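Putative antioxidant defense protein Mlr4105 (Mesorhizobium loti, PDB 3C1L) probably acts as a peroxiredoxin-type antioxidant enzyme, an all-helical protein of the AhpD-like, carboxymuconolactone decarboxylase class. Local coordinates at residues A22-C27 with G32-V37; K39-D44 with R49-I54. All blocks are in the same frame, centred on the assembly; numbering follows the deposited sequence.

Contact 1. Residues A22-C27 with G32-V37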
loop_
_atom_site.group_PDB
_atom_site.type_symbol
_atom_site.label_atom_id
_atom_site.label_comp_id
_atom_site.label_asym_id
_atom_site.label_seq_id
_atom_site.Cartn_x
_atom_site.Cartn_y
_atom_site.Cartn_z
ATOM N N ALA B 22 -44.692 12.466 0.023
ATOM C CA ALA B 22 -44.717 13.904 -0.303
ATOM C C ALA B 22 -43.335 14.473 -0.639
ATOM O O ALA B 22 -43.154 15.173 -1.664
ATOM C CB ALA B 22 -45.339 14.688 0.857
ATOM N N TYR B 23 -42.364 14.180 0.223
ATOM C CA TYR B 23 -41.019 14.646 0.054
ATOM C C TYR B 23 -40.403 14.176 -1.264
ATOM O O TYR B 23 -39.702 14.932 -1.951
ATOM C CB TYR B 23 -40.145 14.123 1.195
ATOM C CG TYR B 23 -38.718 14.578 1.059
ATOM C CD1 TYR B 23 -38.367 15.917 1.246
ATOM C CD2 TYR B 23 -37.714 13.680 0.682
ATOM C CE1 TYR B 23 -37.053 16.327 1.091
ATOM C CE2 TYR B 23 -36.430 14.085 0.533
ATOM C CZ TYR B 23 -36.110 15.399 0.738
ATOM O OH TYR B 23 -34.826 15.766 0.580
ATOM N N PHE B 24 -40.621 12.895 -1.552
ATOM C CA PHE B 24 -40.216 12.259 -2.804
ATOM C C PHE B 24 -41.013 12.821 -3.988
ATOM O O PHE B 24 -40.487 12.963 -5.075
ATOM C CB PHE B 24 -40.486 10.743 -2.701
ATOM C CG PHE B 24 -39.471 9.962 -1.876
ATOM C CD1 PHE B 24 -38.394 10.599 -1.208
ATOM C CD2 PHE B 24 -39.597 8.575 -1.769
ATOM C CE1 PHE B 24 -37.465 9.850 -0.471
ATOM C CE2 PHE B 24 -38.675 7.824 -1.022
ATOM C CZ PHE B 24 -37.625 8.451 -0.372
ATOM N N ALA B 25 -42.300 13.110 -3.791
ATOM C CA ALA B 25 -43.079 13.792 -4.838
ATOM C C ALA B 25 -42.372 15.090 -5.271
ATOM O O ALA B 25 -42.270 15.389 -6.469
ATOM C CB ALA B 25 -44.506 14.058 -4.382
ATOM N N LYS B 26 -41.822 15.816 -4.301
ATOM C CA LYS B 26 -41.071 17.049 -4.571
ATOM C C LYS B 26 -39.674 16.889 -5.178
ATOM O O LYS B 26 -39.302 17.688 -6.038
ATOM C CB LYS B 26 -41.026 17.915 -3.308
ATOM C CG LYS B 26 -42.425 18.401 -2.948
ATOM C CD LYS B 26 -42.436 19.494 -1.880
ATOM C CE LYS B 26 -42.857 18.953 -0.510
ATOM N NZ LYS B 26 -41.995 17.817 -0.127
ATOM N N CYS B 27 -38.896 15.892 -4.731
ATOM C CA CYS B 27 -37.692 15.483 -5.439
ATOM C C CYS B 27 -38.021 15.249 -6.889
ATOM O O CYS B 27 -37.396 15.801 -7.774
ATOM C CB CYS B 27 -37.153 14.176 -4.896
ATOM S SG CYS B 27 -36.372 14.310 -3.321
ATOM N N GLY B 32 -36.668 15.538 -11.215
ATOM C CA GLY B 32 -37.117 14.550 -12.209
ATOM C C GLY B 32 -36.751 13.120 -11.887
ATOM O O GLY B 32 -36.898 12.231 -12.728
ATOM N N LEU B 33 -36.240 12.909 -10.674
ATOM C CA LEU B 33 -35.967 11.584 -10.142
ATOM C C LEU B 33 -35.947 11.655 -8.631
ATOM O O LEU B 33 -35.732 12.720 -8.059
ATOM C CB LEU B 33 -34.617 11.026 -10.650
ATOM C CG LEU B 33 -33.350 11.897 -10.568
ATOM C CD1 LEU B 33 -32.677 11.905 -9.222
ATOM C CD2 LEU B 33 -32.352 11.398 -11.550
ATOM N N VAL B 34 -36.180 10.507 -7.996
ATOM C CA VAL B 34 -35.876 10.347 -6.586
ATOM C C VAL B 34 -34.532 9.612 -6.505
ATOM O O VAL B 34 -34.447 8.466 -6.937
ATOM C CB VAL B 34 -37.005 9.604 -5.825
ATOM C CG1 VAL B 34 -36.638 9.419 -4.354
ATOM C CG2 VAL B 34 -38.287 10.379 -5.936
ATOM N N PRO B 35 -33.478 10.292 -6.000
ATOM C CA PRO B 35 -32.158 9.693 -5.852
ATOM C C PRO B 35 -32.212 8.377 -5.094
ATOM O O PRO B 35 -32.850 8.277 -4.065
ATOM C CB PRO B 35 -31.343 10.785 -5.098
ATOM C CG PRO B 35 -32.013 12.033 -5.481
ATOM C CD PRO B 35 -33.461 11.701 -5.573
ATOM N N ASN B 36 -31.590 7.357 -5.648
ATOM C CA ASN B 36 -31.661 6.032 -5.065
ATOM C C ASN B 36 -31.200 5.957 -3.625
ATOM O O ASN B 36 -31.695 5.122 -2.896
ATOM C CB ASN B 36 -30.928 5.009 -5.943
ATOM C CG ASN B 36 -31.788 4.541 -7.095
ATOM O OD1 ASN B 36 -32.979 4.900 -7.188
ATOM N ND2 ASN B 36 -31.222 3.728 -7.958
ATOM N N VAL B 37 -30.283 6.825 -3.208
ATOM C CA VAL B 37 -29.794 6.826 -1.798
ATOM C C VAL B 37 -30.959 7.116 -0.832
ATOM O O VAL B 37 -31.101 6.471 0.227
ATOM C CB VAL B 37 -28.637 7.856 -1.606
ATOM C CG1 VAL B 37 -29.145 9.264 -1.895
ATOM C CG2 VAL B 37 -27.943 7.752 -0.199
#

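Contact 2. Residues K39-D44 with R49-I54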
loop_
_atom_site.group_PDB
_atom_site.type_symbol
_atom_site.label_atom_id
_atom_site.label_comp_id
_atom_site.label_asym_id
_atom_site.label_seq_id
_atom_site.Cartn_x
_atom_site.Cartn_y
_atom_site.Cartn_z
ATOM N N LYS B 39 -34.109 6.419 -1.337
ATOM C CA LYS B 39 -34.937 5.211 -1.276
ATOM C C LYS B 39 -34.320 4.172 -0.352
ATOM O O LYS B 39 -35.048 3.434 0.292
ATOM C CB LYS B 39 -35.138 4.607 -2.655
ATOM C CG LYS B 39 -35.696 5.541 -3.684
ATOM C CD LYS B 39 -35.901 4.786 -4.982
ATOM C CE LYS B 39 -36.234 5.700 -6.138
ATOM N NZ LYS B 39 -35.257 5.531 -7.261
ATOM N N ALA B 40 -32.985 4.133 -0.283
ATOM C CA ALA B 40 -32.235 3.262 0.650
ATOM C C ALA B 40 -32.569 3.549 2.140
ATOM O O ALA B 40 -32.655 2.639 2.954
ATOM C CB ALA B 40 -30.694 3.402 0.397
ATOM N N TYR B 41 -32.743 4.826 2.486
ATOM C CA TYR B 41 -33.018 5.264 3.865
ATOM C C TYR B 41 -34.495 5.365 4.221
ATOM O O TYR B 41 -34.832 5.700 5.365
ATOM C CB TYR B 41 -32.320 6.616 4.154
ATOM C CG TYR B 41 -30.827 6.474 4.313
ATOM C CD1 TYR B 41 -30.279 6.067 5.521
ATOM C CD2 TYR B 41 -29.965 6.730 3.273
ATOM C CE1 TYR B 41 -28.910 5.924 5.689
ATOM C CE2 TYR B 41 -28.583 6.557 3.433
ATOM C CZ TYR B 41 -28.079 6.154 4.655
ATOM O OH TYR B 41 -26.739 5.993 4.854
ATOM N N ALA B 42 -35.385 5.036 3.284
ATOM C CA ALA B 42 -36.827 5.244 3.521
ATOM C C ALA B 42 -37.475 4.176 4.411
ATOM O O ALA B 42 -38.642 4.316 4.778
ATOM C CB ALA B 42 -37.570 5.356 2.211
ATOM N N PHE B 43 -36.737 3.123 4.770
ATOM C CA PHE B 43 -37.263 2.090 5.705
ATOM C C PHE B 43 -37.386 2.648 7.133
ATOM O O PHE B 43 -38.033 2.041 7.979
ATOM C CB PHE B 43 -36.385 0.824 5.718
ATOM C CG PHE B 43 -34.996 1.028 6.347
ATOM C CD1 PHE B 43 -34.803 0.916 7.720
ATOM C CD2 PHE B 43 -33.909 1.315 5.566
ATOM C CE1 PHE B 43 -33.556 1.091 8.284
ATOM C CE2 PHE B 43 -32.639 1.501 6.134
ATOM C CZ PHE B 43 -32.474 1.388 7.492
ATOM N N ASP B 44 -36.768 3.810 7.374
ATOM C CA ASP B 44 -36.796 4.512 8.651
ATOM C C ASP B 44 -36.766 6.051 8.436
ATOM O O ASP B 44 -35.718 6.615 8.138
ATOM C CB ASP B 44 -35.549 4.045 9.429
ATOM C CG ASP B 44 -35.625 4.319 10.919
ATOM O OD1 ASP B 44 -36.397 5.186 11.359
ATOM O OD2 ASP B 44 -34.909 3.626 11.666
ATOM N N ARG B 49 -34.353 11.432 7.446
ATOM C CA ARG B 49 -34.201 12.796 7.912
ATOM C C ARG B 49 -32.777 13.113 8.363
ATOM O O ARG B 49 -32.323 14.205 8.140
ATOM C CB ARG B 49 -35.153 13.126 9.059
ATOM C CG ARG B 49 -36.477 13.738 8.618
ATOM C CD ARG B 49 -36.303 15.074 7.873
ATOM N NE ARG B 49 -35.534 16.059 8.640
ATOM C CZ ARG B 49 -36.063 16.943 9.491
ATOM N NH1 ARG B 49 -37.383 16.977 9.713
ATOM N NH2 ARG B 49 -35.266 17.795 10.141
ATOM N N ALA B 50 -32.114 12.184 9.051
ATOM C CA ALA B 50 -30.743 12.390 9.486
ATOM C C ALA B 50 -29.881 12.574 8.246
ATOM O O ALA B 50 -29.084 13.529 8.147
ATOM C CB ALA B 50 -30.231 11.189 10.308
ATOM N N PHE B 51 -30.050 11.655 7.288
ATOM C CA PHE B 51 -29.262 11.706 6.068
ATOM C C PHE B 51 -29.458 13.045 5.375
ATOM O O PHE B 51 -28.491 13.691 5.077
ATOM C CB PHE B 51 -29.586 10.579 5.104
ATOM C CG PHE B 51 -28.893 10.724 3.784
ATOM C CD1 PHE B 51 -27.556 10.378 3.649
ATOM C CD2 PHE B 51 -29.548 11.256 2.694
ATOM C CE1 PHE B 51 -26.888 10.546 2.445
ATOM C CE2 PHE B 51 -28.865 11.446 1.479
ATOM C CZ PHE B 51 -27.536 11.065 1.368
ATOM N N THR B 52 -30.697 13.450 5.114
ATOM C CA THR B 52 -30.933 14.623 4.265
ATOM C C THR B 52 -30.450 15.924 4.954
ATOM O O THR B 52 -29.914 16.788 4.278
ATOM C CB THR B 52 -32.426 14.776 3.771
ATOM O OG1 THR B 52 -33.253 15.201 4.844
ATOM C CG2 THR B 52 -33.003 13.472 3.187
ATOM N N ASP B 53 -30.617 16.024 6.282
ATOM C CA ASP B 53 -30.084 17.107 7.103
ATOM C C ASP B 53 -28.585 17.292 6.928
ATOM O O ASP B 53 -28.162 18.409 6.642
ATOM C CB ASP B 53 -30.324 16.861 8.617
ATOM C CG ASP B 53 -31.749 17.106 9.056
ATOM O OD1 ASP B 53 -32.536 17.806 8.362
ATOM O OD2 ASP B 53 -32.080 16.603 10.146
ATOM N N ILE B 54 -27.796 16.214 7.129
ATOM C CA ILE B 54 -26.337 16.263 6.988
ATOM C C ILE B 54 -25.970 16.539 5.550
ATOM O O ILE B 54 -25.043 17.274 5.307
ATOM C CB ILE B 54 -25.577 14.947 7.344
ATOM C CG1 ILE B 54 -25.791 14.555 8.777
ATOM C CG2 ILE B 54 -24.062 15.149 7.268
ATOM C CD1 ILE B 54 -24.814 15.260 9.731
#

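Contact 1. Residues A22-C27 with G32-V37
The phenyl ring of Phe-24 receives Val-34 on one face: methyl CG1 sits over the middle of the ring, 3.8 Å from the centroid and only 11° off the ring normal, a well-centred CH-pi contact. The two side chains meet at roughly a right angle. With CG1 anti to the backbone N of Val-34 (chi1 178°), the other methyl, CG2, falls beside the backbone of helix 18-31, 3.5 Å from Phe-24 O and 4.1 Å from Cys-27 CB. The valine's two branches thus divide the work, CG1 on the ring and CG2 against the helix backbone and Cys-27 CB. Cys-27 CB also approaches Pro-35 CD at 4.5 Å, a looser apolar touch. Leu-38 packs against both Phe-24 and Cys-27, and Val-34 O accepts hydrogen bonds from Asn-180 ND2 and Lys-39 NZ, which tie the linker to the rest of the chain. Gly-32, with positive phi, is the first residue beyond helix 18-31, and Pro-35 is the N-cap residue of helix 36-40. This is a helix-loop-helix connection in an all-helical fold, its short linker folded back onto the helix it has just left.

Contact 2. Residues K39-D44 with R49-I54
Tyr-41 and Phe-51 face each other across a bend in the chain, their CA atoms 7.8 Å apart. A type I beta turn from Tyr-41 to Asp-44 follows helix 36-40, and its closing bond from Asp-44 N to Tyr-41 O is weak. Asp-44 then serves as N-cap of helix 45-60, its OD1 accepting from Lys-46 N, and segment 49-54 lies wholly within that helix. The rings of Tyr-41 and Phe-51 are nearly parallel, with planes at 12°, but strongly offset, so little of one ring lies over the other. Phe-51 CB stands over the centre of the tyrosine ring, 4.2 Å above its plane, while Tyr-41 CE2 comes to 4.0 Å from Phe-51 CD1. Phe-51 carries its CG anti to the backbone N (chi1 173°), which places the start of the side chain over the tyrosine and sends the phenyl ring past it. Trp-156 of the second subunit meets Tyr-41 edge-to-face, and Phe-164 of helix 152-175 touches Phe-51. On helix 45-60 itself, Arg-49 NH2 forms a salt bridge with Asp-53 OD1 at 3.3 Å, using the syn lone pair of that oxygen. Across the two segments the chemistry is apolar and aromatic, which suggests that dispersion, probably with some shielding from water, contributes more than directed polar bonds to joining the turn to the helix beside a subunit interface.

Helix 36-40 is the element shared by both contacts, which follow one another in the chain with centres 12 Å apart. Contact 1, partly buried, fits an aliphatic side chain against a ring; contact 2 lies at the surface and sets one ring beside another. The first joins helix 18-31 to its following linker within one subunit, whereas the second reaches helix 45-60 and the neighbouring copy of the protein. They also meet directly: Val-37 CG2 lies 3.7 Å from Phe-51 CZ, and Phe-24 CZ lies 4.0 Å from Ala-42 CB. Together they illustrate how a short helix can be fastened to the longer helices before and after it by apolar contacts between residues close in sequence.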